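Local structure of TlmII (4HVM) at residues L65-F70 against M78-N83; D91-P96 against L129-V134; D97-C102 against E387-A392. The protein probably takes part in nonribosomal peptide synthesis of tallysomycin as a condensation-domain protein, and may bind phosphopantetheine. All coordinates share one frame; numbering follows the deposited sequence.

Contact 1: residues L65-F70 against M78-N83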
loop_
_atom_site.group_PDB
_atom_site.type_symbol
_atom_site.label_atom_id
_atom_site.label_comp_id
_atom_site.label_asym_id
_atom_site.label_seq_id
_atom_site.Cartn_x
_atom_site.Cartn_y
_atom_site.Cartn_z
ATOM N N LEU A 65 -8.351 -8.747 15.695
ATOM C CA LEU A 65 -8.029 -7.470 15.068
ATOM C C LEU A 65 -9.016 -7.146 13.952
ATOM O O LEU A 65 -9.365 -5.988 13.733
ATOM C CB LEU A 65 -6.604 -7.484 14.514
ATOM C CG LEU A 65 -6.205 -6.258 13.689
ATOM C CD1 LEU A 65 -6.225 -5.004 14.543
ATOM C CD2 LEU A 65 -4.847 -6.449 13.046
ATOM N N LEU A 66 -9.462 -8.178 13.246
ATOM C CA LEU A 66 -10.392 -7.994 12.144
ATOM C C LEU A 66 -11.748 -7.498 12.641
ATOM O O LEU A 66 -12.500 -6.873 11.894
ATOM C CB LEU A 66 -10.561 -9.300 11.373
ATOM C CG LEU A 66 -9.280 -9.931 10.834
ATOM C CD1 LEU A 66 -9.591 -11.229 10.107
ATOM C CD2 LEU A 66 -8.548 -8.967 9.917
ATOM N N ARG A 67 -12.052 -7.782 13.903
ATOM C CA ARG A 67 -13.322 -7.388 14.498
ATOM C C ARG A 67 -13.166 -6.135 15.353
ATOM O O ARG A 67 -13.866 -5.966 16.351
ATOM C CB ARG A 67 -13.878 -8.534 15.347
ATOM C CG ARG A 67 -14.283 -9.758 14.542
ATOM C CD ARG A 67 -14.739 -10.903 15.433
ATOM N NE ARG A 67 -13.617 -11.640 16.009
ATOM C CZ ARG A 67 -13.317 -11.664 17.304
ATOM N NH1 ARG A 67 -14.061 -10.996 18.174
ATOM N NH2 ARG A 67 -12.278 -12.365 17.732
ATOM N N VAL A 68 -12.253 -5.255 14.958
ATOM C CA VAL A 68 -11.944 -4.079 15.763
ATOM C C VAL A 68 -12.561 -2.791 15.221
ATOM O O VAL A 68 -12.479 -2.499 14.028
ATOM C CB VAL A 68 -10.414 -3.907 15.926
ATOM C CG1 VAL A 68 -10.051 -2.463 16.235
ATOM C CG2 VAL A 68 -9.896 -4.848 17.007
ATOM N N ASN A 69 -13.201 -2.040 16.110
ATOM C CA ASN A 69 -13.670 -0.698 15.798
ATOM C C ASN A 69 -12.863 0.321 16.589
ATOM O O ASN A 69 -12.192 -0.033 17.557
ATOM C CB ASN A 69 -15.159 -0.560 16.106
ATOM C CG ASN A 69 -16.025 -1.372 15.165
ATOM O OD1 ASN A 69 -16.380 -2.515 15.454
ATOM N ND2 ASN A 69 -16.368 -0.783 14.026
ATOM N N PHE A 70 -12.921 1.583 16.179
ATOM C CA PHE A 70 -12.121 2.622 16.818
ATOM C C PHE A 70 -12.969 3.605 17.611
ATOM O O PHE A 70 -14.094 3.926 17.228
ATOM C CB PHE A 70 -11.278 3.362 15.779
ATOM C CG PHE A 70 -10.238 2.500 15.130
ATOM C CD1 PHE A 70 -9.018 2.284 15.747
ATOM C CD2 PHE A 70 -10.483 1.895 13.910
ATOM C CE1 PHE A 70 -8.060 1.485 15.158
ATOM C CE2 PHE A 70 -9.527 1.097 13.314
ATOM C CZ PHE A 70 -8.314 0.893 13.938
HETATM N N MSE A 78 -8.822 0.998 20.568
HETATM C CA MSE A 78 -9.355 -0.140 19.826
HETATM C C MSE A 78 -10.398 -0.893 20.647
HETATM O O MSE A 78 -10.243 -1.074 21.853
HETATM C CB MSE A 78 -8.230 -1.080 19.380
HETATM C CG MSE A 78 -7.526 -0.639 18.108
HETATM SE SE MSE A 78 -5.927 -1.674 17.703
HETATM C CE MSE A 78 -6.641 -3.476 17.838
ATOM N N ARG A 79 -11.461 -1.327 19.979
ATOM C CA ARG A 79 -12.565 -2.013 20.637
ATOM C C ARG A 79 -12.904 -3.282 19.865
ATOM O O ARG A 79 -13.195 -3.225 18.671
ATOM C CB ARG A 79 -13.782 -1.089 20.686
ATOM C CG ARG A 79 -15.001 -1.645 21.404
ATOM C CD ARG A 79 -16.196 -0.707 21.238
ATOM N NE ARG A 79 -17.289 -1.020 22.156
ATOM C CZ ARG A 79 -17.396 -0.527 23.388
ATOM N NH1 ARG A 79 -16.471 0.302 23.857
ATOM N NH2 ARG A 79 -18.426 -0.864 24.155
ATOM N N THR A 80 -12.864 -4.426 20.540
ATOM C CA THR A 80 -13.085 -5.698 19.860
ATOM C C THR A 80 -14.555 -6.093 19.832
ATOM O O THR A 80 -15.151 -6.399 20.863
ATOM C CB THR A 80 -12.258 -6.829 20.486
ATOM O OG1 THR A 80 -10.876 -6.456 20.499
ATOM C CG2 THR A 80 -12.422 -8.105 19.681
ATOM N N ARG A 81 -15.127 -6.082 18.634
ATOM C CA ARG A 81 -16.521 -6.445 18.428
ATOM C C ARG A 81 -16.700 -7.948 18.618
ATOM O O ARG A 81 -15.878 -8.742 18.159
ATOM C CB ARG A 81 -16.944 -6.028 17.020
ATOM C CG ARG A 81 -18.434 -5.850 16.812
ATOM C CD ARG A 81 -18.720 -5.259 15.430
ATOM N NE ARG A 81 -18.224 -6.104 14.344
ATOM C CZ ARG A 81 -17.110 -5.870 13.653
ATOM N NH1 ARG A 81 -16.363 -4.808 13.927
ATOM N NH2 ARG A 81 -16.743 -6.700 12.685
ATOM N N GLU A 82 -17.771 -8.335 19.302
ATOM C CA GLU A 82 -18.019 -9.739 19.609
ATOM C C GLU A 82 -18.473 -10.540 18.389
ATOM O O GLU A 82 -17.975 -11.638 18.138
ATOM C CB GLU A 82 -19.046 -9.860 20.736
ATOM C CG GLU A 82 -18.604 -9.208 22.037
ATOM C CD GLU A 82 -19.614 -9.385 23.151
ATOM O OE1 GLU A 82 -20.826 -9.223 22.888
ATOM O OE2 GLU A 82 -19.195 -9.693 24.289
ATOM N N ASN A 83 -19.424 -9.989 17.641
ATOM C CA ASN A 83 -19.918 -10.639 16.431
ATOM C C ASN A 83 -19.302 -10.029 15.178
ATOM O O ASN A 83 -19.321 -8.811 14.999
ATOM C CB ASN A 83 -21.447 -10.576 16.363
ATOM C CG ASN A 83 -22.119 -11.470 17.393
ATOM O OD1 ASN A 83 -21.472 -11.986 18.306
ATOM N ND2 ASN A 83 -23.428 -11.654 17.251
HETATM O O HOH W 1 -14.560 -6.788 10.357
HETATM O O HOH W 2 -13.884 -4.260 11.950
#
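Asn69 and Arg79 face each other as a hydrogen-bonded antiparallel pair, Asn69 N to Arg79 O and Arg79 N to Asn69 O both 2.8 Å, in strands whose local axes run at 144° to one another. This is a beta hairpin, made of strands 68-72 and 76-80 and extended into a small three-stranded sheet by strand 13-15. Just past the strand ends, Arg81 N reaches Arg67 O at 2.6 Å, and the Arg67 side chain returns the favour, its NH1 donating to Arg81 O at 2.9 Å. The rest of the Arg67 guanidinium is held by the carbonyls of Leu60 and Asp61. Arg81 works on the face that carries Asn69. A bend at chi3 (60°) brings its guanidinium back beside the opposite strand, with Arg67 CB over one face. At its edge NH1 donates to Asn69 OD1 at 2.8 Å, with the amide and guanidinium planes 70° apart, and two waters lying in the same plane link it to Leu66 O. Asn69 ND2 turns instead to the carbonyl of Asp119, while Arg81 NH2 also binds Ala84 O. With an alanine in place of Arg81, Asn69 OD1 would probably lose its charged donor and the two waters a partner each. The face carrying Val68, Phe70 and Met78 is mainly apolar. Met78, a selenomethionine here, folds its CE in between Val68 CG2 (3.6 Å) and Leu65 CD1 (3.7 Å). Farther back along its chain, Met78 CG lies 3.7 Å from Phe70 CE1, the two side chains pointing the same way.

Contact 2: residues D91-P96 against L129-V134; sequences DLRGHP and LSETDV
The Arg93 guanidinium is met across the contact by Glu131 at its edge, and Asp91 holds another part of that edge. Arg93 NH1 donates to Glu131 OE1 at 2.9 Å in a salt bridge, the oxygen lying close to the guanidinium plane. Seen from the carboxylate, the nitrogen arrives on the syn side but 25° out of plane, as the two flat groups are turned 36° against each other. Asp91 is gripped side-on: NE goes to OD1, met on its syn lone pair, and NH2 of Arg93 donates to Asp91 OD2 at 2.7 Å. A bend at chi3 (-72°) turns the Arg93 chain so that its NE side can meet Asp91 while NH1 is left for Glu131. Asp91 OD1 has a second donor, the backbone N of Arg93 at 3.1 Å, making an Asx turn that leads into the type I beta turn from Leu92 to His95. Below the charged end, Arg93 CG rests 3.5 Å from Leu129 O. Leu92 and Leu129 lie side by side on the buried side, CD1 of Leu92 being 4.2 Å from CD2 of Leu129, where helix 98-110 packs on both. On the far segment, Ser130 OG accepts from Asp133 N at 3.1 Å, an ST motif in the tight turn that leads into strand 133-141. Asp91, Arg93 and Glu131 thus form a salt-bridge network on the exposed side of the loops after strands 87-91 and 122-128. Its bonds are likely to keep the guanidinium from turning, and the two carboxylates probably outweigh the single positive charge.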
loop_
_atom_site.group_PDB
_atom_site.type_symbol
_atom_site.label_atom_id
_atom_site.label_comp_id
_atom_site.label_asym_id
_atom_site.label_seq_id
_atom_site.Cartn_x
_atom_site.Cartn_y
_atom_site.Cartn_z
ATOM N N ASP A 91 -23.220 -14.003 -5.974
ATOM C CA ASP A 91 -23.185 -14.927 -7.103
ATOM C C ASP A 91 -23.374 -14.147 -8.404
ATOM O O ASP A 91 -24.378 -13.457 -8.583
ATOM C CB ASP A 91 -24.276 -15.991 -6.948
ATOM C CG ASP A 91 -24.067 -17.184 -7.862
ATOM O OD1 ASP A 91 -23.729 -16.981 -9.047
ATOM O OD2 ASP A 91 -24.233 -18.331 -7.393
ATOM N N LEU A 92 -22.406 -14.262 -9.310
ATOM C CA LEU A 92 -22.406 -13.475 -10.541
ATOM C C LEU A 92 -22.500 -14.336 -11.795
ATOM O O LEU A 92 -22.076 -13.916 -12.871
ATOM C CB LEU A 92 -21.142 -12.620 -10.620
ATOM C CG LEU A 92 -20.854 -11.699 -9.437
ATOM C CD1 LEU A 92 -19.610 -10.871 -9.706
ATOM C CD2 LEU A 92 -22.047 -10.802 -9.144
ATOM N N ARG A 93 -23.049 -15.537 -11.656
ATOM C CA ARG A 93 -23.170 -16.459 -12.781
ATOM C C ARG A 93 -24.116 -15.956 -13.873
ATOM O O ARG A 93 -24.036 -16.398 -15.019
ATOM C CB ARG A 93 -23.602 -17.846 -12.297
ATOM C CG ARG A 93 -22.456 -18.688 -11.754
ATOM C CD ARG A 93 -22.922 -20.056 -11.274
ATOM N NE ARG A 93 -23.688 -19.978 -10.033
ATOM C CZ ARG A 93 -24.146 -21.035 -9.368
ATOM N NH1 ARG A 93 -23.918 -22.260 -9.820
ATOM N NH2 ARG A 93 -24.833 -20.865 -8.247
ATOM N N GLY A 94 -25.002 -15.031 -13.519
ATOM C CA GLY A 94 -25.956 -14.490 -14.470
ATOM C C GLY A 94 -25.356 -13.474 -15.425
ATOM O O GLY A 94 -26.008 -13.047 -16.376
ATOM N N HIS A 95 -24.112 -13.082 -15.172
ATOM C CA HIS A 95 -23.427 -12.109 -16.017
ATOM C C HIS A 95 -22.509 -12.800 -17.022
ATOM O O HIS A 95 -21.786 -13.727 -16.663
ATOM C CB HIS A 95 -22.614 -11.141 -15.156
ATOM C CG HIS A 95 -23.438 -10.357 -14.185
ATOM N ND1 HIS A 95 -24.214 -9.283 -14.565
ATOM C CD2 HIS A 95 -23.603 -10.484 -12.846
ATOM C CE1 HIS A 95 -24.822 -8.784 -13.505
ATOM N NE2 HIS A 95 -24.470 -9.494 -12.449
ATOM N N PRO A 96 -22.536 -12.349 -18.287
ATOM C CA PRO A 96 -21.678 -12.899 -19.346
ATOM C C PRO A 96 -20.186 -12.752 -19.044
ATOM O O PRO A 96 -19.398 -13.606 -19.448
ATOM C CB PRO A 96 -22.060 -12.067 -20.580
ATOM C CG PRO A 96 -22.759 -10.860 -20.044
ATOM C CD PRO A 96 -23.450 -11.318 -18.803
ATOM N N LEU A 129 -18.172 -17.055 -9.564
ATOM C CA LEU A 129 -18.224 -16.557 -10.936
ATOM C C LEU A 129 -18.793 -17.590 -11.908
ATOM O O LEU A 129 -19.439 -17.235 -12.894
ATOM C CB LEU A 129 -16.828 -16.137 -11.395
ATOM C CG LEU A 129 -16.045 -15.219 -10.457
ATOM C CD1 LEU A 129 -14.726 -14.810 -11.091
ATOM C CD2 LEU A 129 -16.866 -13.996 -10.088
ATOM N N SER A 130 -18.539 -18.863 -11.628
ATOM C CA SER A 130 -18.995 -19.949 -12.487
ATOM C C SER A 130 -19.077 -21.250 -11.701
ATOM O O SER A 130 -19.096 -21.243 -10.472
ATOM C CB SER A 130 -18.054 -20.120 -13.682
ATOM O OG SER A 130 -16.726 -20.372 -13.254
ATOM N N GLU A 131 -19.119 -22.368 -12.416
ATOM C CA GLU A 131 -19.206 -23.675 -11.778
ATOM C C GLU A 131 -17.868 -24.109 -11.190
ATOM O O GLU A 131 -17.808 -25.040 -10.386
ATOM C CB GLU A 131 -19.707 -24.720 -12.774
ATOM C CG GLU A 131 -21.072 -24.396 -13.353
ATOM C CD GLU A 131 -22.126 -24.190 -12.277
ATOM O OE1 GLU A 131 -22.886 -23.202 -12.369
ATOM O OE2 GLU A 131 -22.197 -25.018 -11.345
ATOM N N THR A 132 -16.797 -23.432 -11.591
ATOM C CA THR A 132 -15.459 -23.783 -11.129
ATOM C C THR A 132 -14.760 -22.632 -10.406
ATOM O O THR A 132 -13.906 -22.861 -9.551
ATOM C CB THR A 132 -14.561 -24.249 -12.294
ATOM O OG1 THR A 132 -14.425 -23.189 -13.250
ATOM C CG2 THR A 132 -15.157 -25.470 -12.980
ATOM N N ASP A 133 -15.129 -21.400 -10.749
ATOM C CA ASP A 133 -14.417 -20.220 -10.259
ATOM C C ASP A 133 -15.108 -19.501 -9.102
ATOM O O ASP A 133 -16.281 -19.138 -9.189
ATOM C CB ASP A 133 -14.159 -19.235 -11.406
ATOM C CG ASP A 133 -13.093 -19.727 -12.372
ATOM O OD1 ASP A 133 -12.848 -20.952 -12.421
ATOM O OD2 ASP A 133 -12.500 -18.886 -13.084
ATOM N N VAL A 134 -14.359 -19.293 -8.023
ATOM C CA VAL A 134 -14.835 -18.531 -6.874
ATOM C C VAL A 134 -13.777 -17.526 -6.440
ATOM O O VAL A 134 -12.616 -17.885 -6.250
ATOM C CB VAL A 134 -15.151 -19.444 -5.680
ATOM C CG1 VAL A 134 -15.519 -18.613 -4.459
ATOM C CG2 VAL A 134 -16.269 -20.404 -6.029
#

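Contact 3: residues D97-C102 against E387-A392; sequences DPQARC and ELFREA
Gln99 meets both Arg390 and Phe389, and its side chain can be followed outward from helix 98-110. That helix is the connection of a beta-alpha-beta crossover between the parallel strands 87-91 and 122-128. The partner residues follow strand 385-388, which joins the edge of the same sheet from much later in the chain, consistent with the crossing between the two halves of condensation domains. Gln99 CB sits over one face of the Arg390 guanidinium, 3.5 Å from NH2. CG lies against Leu129 of the neighbouring loop. CD is 4.2 Å from Phe389 CE1, the amide standing almost upright to the ring, their planes 80° apart. At the tip, OE1 comes within 3.2 Å of Arg390 NH2, where the amide and guanidinium planes are 61° apart. Extended beyond CG, the chain passes alongside both partners, with CB and CD each near the ring and the guanidinium. Phe389 reaches toward the helix with CG anti to its backbone N (chi1 176°). The edge of its ring faces Gln99 O, with CZ 3.6 Å away. One helical turn on from Gln99, Cys102 adds a sulfur-aromatic contact, SG standing obliquely 4.5 Å from the ring centroid of Phe389. Leu42 and Val135 of the sheet also touch the ring, which is buried. Arg390 takes a left-handed backbone conformation and occupies the N-cap position before helix 391-394, turning the chain from strand to helix. Its own side chain begins by leaning on its neighbour: Arg390 CG lies 3.7 Å above one face of the Phe389 ring, toward the rim.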
loop_
_atom_site.group_PDB
_atom_site.type_symbol
_atom_site.label_atom_id
_atom_site.label_comp_id
_atom_site.label_asym_id
_atom_site.label_seq_id
_atom_site.Cartn_x
_atom_site.Cartn_y
_atom_site.Cartn_z
ATOM N N ASP A 97 -19.808 -11.684 -18.348
ATOM C CA ASP A 97 -18.420 -11.488 -17.935
ATOM C C ASP A 97 -18.338 -11.358 -16.417
ATOM O O ASP A 97 -18.228 -10.250 -15.896
ATOM C CB ASP A 97 -17.834 -10.240 -18.598
ATOM C CG ASP A 97 -16.320 -10.145 -18.452
ATOM O OD1 ASP A 97 -15.729 -10.900 -17.649
ATOM O OD2 ASP A 97 -15.720 -9.299 -19.149
ATOM N N PRO A 98 -18.379 -12.496 -15.707
ATOM C CA PRO A 98 -18.412 -12.529 -14.240
ATOM C C PRO A 98 -17.196 -11.865 -13.594
ATOM O O PRO A 98 -17.338 -11.236 -12.546
ATOM C CB PRO A 98 -18.421 -14.029 -13.926
ATOM C CG PRO A 98 -18.957 -14.674 -15.158
ATOM C CD PRO A 98 -18.419 -13.851 -16.283
ATOM N N GLN A 99 -16.024 -12.000 -14.206
ATOM C CA GLN A 99 -14.800 -11.455 -13.620
ATOM C C GLN A 99 -14.786 -9.928 -13.592
ATOM O O GLN A 99 -14.331 -9.322 -12.618
ATOM C CB GLN A 99 -13.557 -11.997 -14.331
ATOM C CG GLN A 99 -13.377 -13.504 -14.186
ATOM C CD GLN A 99 -11.943 -13.952 -14.407
ATOM O OE1 GLN A 99 -11.084 -13.157 -14.789
ATOM N NE2 GLN A 99 -11.675 -15.232 -14.161
ATOM N N ALA A 100 -15.286 -9.311 -14.657
ATOM C CA ALA A 100 -15.357 -7.857 -14.719
ATOM C C ALA A 100 -16.331 -7.323 -13.680
ATOM O O ALA A 100 -16.142 -6.229 -13.152
ATOM C CB ALA A 100 -15.771 -7.400 -16.109
ATOM N N ARG A 101 -17.371 -8.101 -13.391
ATOM C CA ARG A 101 -18.383 -7.708 -12.419
ATOM C C ARG A 101 -17.845 -7.822 -11.001
ATOM O O ARG A 101 -18.169 -7.009 -10.134
ATOM C CB ARG A 101 -19.630 -8.578 -12.563
ATOM C CG ARG A 101 -20.179 -8.668 -13.973
ATOM C CD ARG A 101 -20.795 -7.362 -14.429
ATOM N NE ARG A 101 -19.816 -6.434 -14.990
ATOM C CZ ARG A 101 -19.433 -6.422 -16.263
ATOM N NH1 ARG A 101 -18.543 -5.531 -16.679
ATOM N NH2 ARG A 101 -19.936 -7.301 -17.121
ATOM N N CYS A 102 -17.020 -8.841 -10.772
ATOM C CA CYS A 102 -16.453 -9.084 -9.451
ATOM C C CYS A 102 -15.530 -7.942 -9.038
ATOM O O CYS A 102 -15.439 -7.595 -7.860
ATOM C CB CYS A 102 -15.703 -10.415 -9.430
ATOM S SG CYS A 102 -15.132 -10.909 -7.792
ATOM N N GLU A 387 -4.852 -18.286 -7.422
ATOM C CA GLU A 387 -4.029 -17.217 -7.977
ATOM C C GLU A 387 -4.571 -15.861 -7.551
ATOM O O GLU A 387 -5.702 -15.758 -7.078
ATOM C CB GLU A 387 -3.999 -17.303 -9.505
ATOM C CG GLU A 387 -5.366 -17.120 -10.163
ATOM C CD GLU A 387 -5.342 -17.373 -11.659
ATOM O OE1 GLU A 387 -6.258 -16.894 -12.361
ATOM O OE2 GLU A 387 -4.414 -18.062 -12.132
ATOM N N LEU A 388 -3.755 -14.824 -7.712
ATOM C CA LEU A 388 -4.190 -13.464 -7.424
ATOM C C LEU A 388 -5.283 -13.067 -8.407
ATOM O O LEU A 388 -5.256 -13.470 -9.569
ATOM C CB LEU A 388 -3.013 -12.491 -7.512
ATOM C CG LEU A 388 -2.207 -12.224 -6.236
ATOM C CD1 LEU A 388 -1.627 -13.504 -5.653
ATOM C CD2 LEU A 388 -1.107 -11.211 -6.511
ATOM N N PHE A 389 -6.247 -12.284 -7.937
ATOM C CA PHE A 389 -7.379 -11.903 -8.773
ATOM C C PHE A 389 -7.351 -10.433 -9.179
ATOM O O PHE A 389 -7.631 -9.553 -8.365
ATOM C CB PHE A 389 -8.707 -12.235 -8.084
ATOM C CG PHE A 389 -9.910 -11.774 -8.852
ATOM C CD1 PHE A 389 -10.231 -12.352 -10.069
ATOM C CD2 PHE A 389 -10.714 -10.758 -8.366
ATOM C CE1 PHE A 389 -11.332 -11.926 -10.788
ATOM C CE2 PHE A 389 -11.818 -10.330 -9.080
ATOM C CZ PHE A 389 -12.127 -10.914 -10.291
ATOM N N ARG A 390 -7.010 -10.189 -10.444
ATOM C CA ARG A 390 -7.065 -8.855 -11.045
ATOM C C ARG A 390 -6.451 -7.774 -10.162
ATOM O O ARG A 390 -7.020 -6.694 -10.012
ATOM C CB ARG A 390 -8.512 -8.482 -11.389
ATOM C CG ARG A 390 -9.176 -9.383 -12.423
ATOM C CD ARG A 390 -8.753 -9.030 -13.843
ATOM N NE ARG A 390 -9.441 -9.854 -14.833
ATOM C CZ ARG A 390 -10.620 -9.552 -15.372
ATOM N NH1 ARG A 390 -11.250 -8.440 -15.018
ATOM N NH2 ARG A 390 -11.170 -10.365 -16.265
ATOM N N GLU A 391 -5.297 -8.073 -9.572
ATOM C CA GLU A 391 -4.643 -7.140 -8.659
ATOM C C GLU A 391 -4.405 -5.774 -9.300
ATOM O O GLU A 391 -4.529 -4.743 -8.643
ATOM C CB GLU A 391 -3.324 -7.724 -8.146
ATOM C CG GLU A 391 -2.664 -6.895 -7.056
ATOM C CD GLU A 391 -1.381 -7.520 -6.543
ATOM O OE1 GLU A 391 -0.483 -7.809 -7.364
ATOM O OE2 GLU A 391 -1.273 -7.728 -5.316
ATOM N N ALA A 392 -4.082 -5.779 -10.590
ATOM C CA ALA A 392 -3.835 -4.550 -11.336
ATOM C C ALA A 392 -5.064 -3.649 -11.410
ATOM O O ALA A 392 -4.944 -2.425 -11.460
ATOM C CB ALA A 392 -3.342 -4.874 -12.729
#

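How the contacts relate
Contacts 2 and 3 are neighbours, their centres about 11 Å apart, and both reach the five-stranded sheet. They meet through Leu92 and Leu129, which pack on Pro98, Gln99 and Cys102 at the start of helix 98-110. Contact 2 carries its charges on exposed loops with two leucines beneath. Contact 3 sets a buried aromatic ring and a cysteine behind a partly exposed glutamine and arginine, and ties in a strand from far along the chain. Contact 1 stands apart, about 17 Å from either by nearest atoms, in a separate small sheet. All three are partly buried, but contact 1 combines backbone pairing with side-chain bonds, whereas side chains do the joining in the other two.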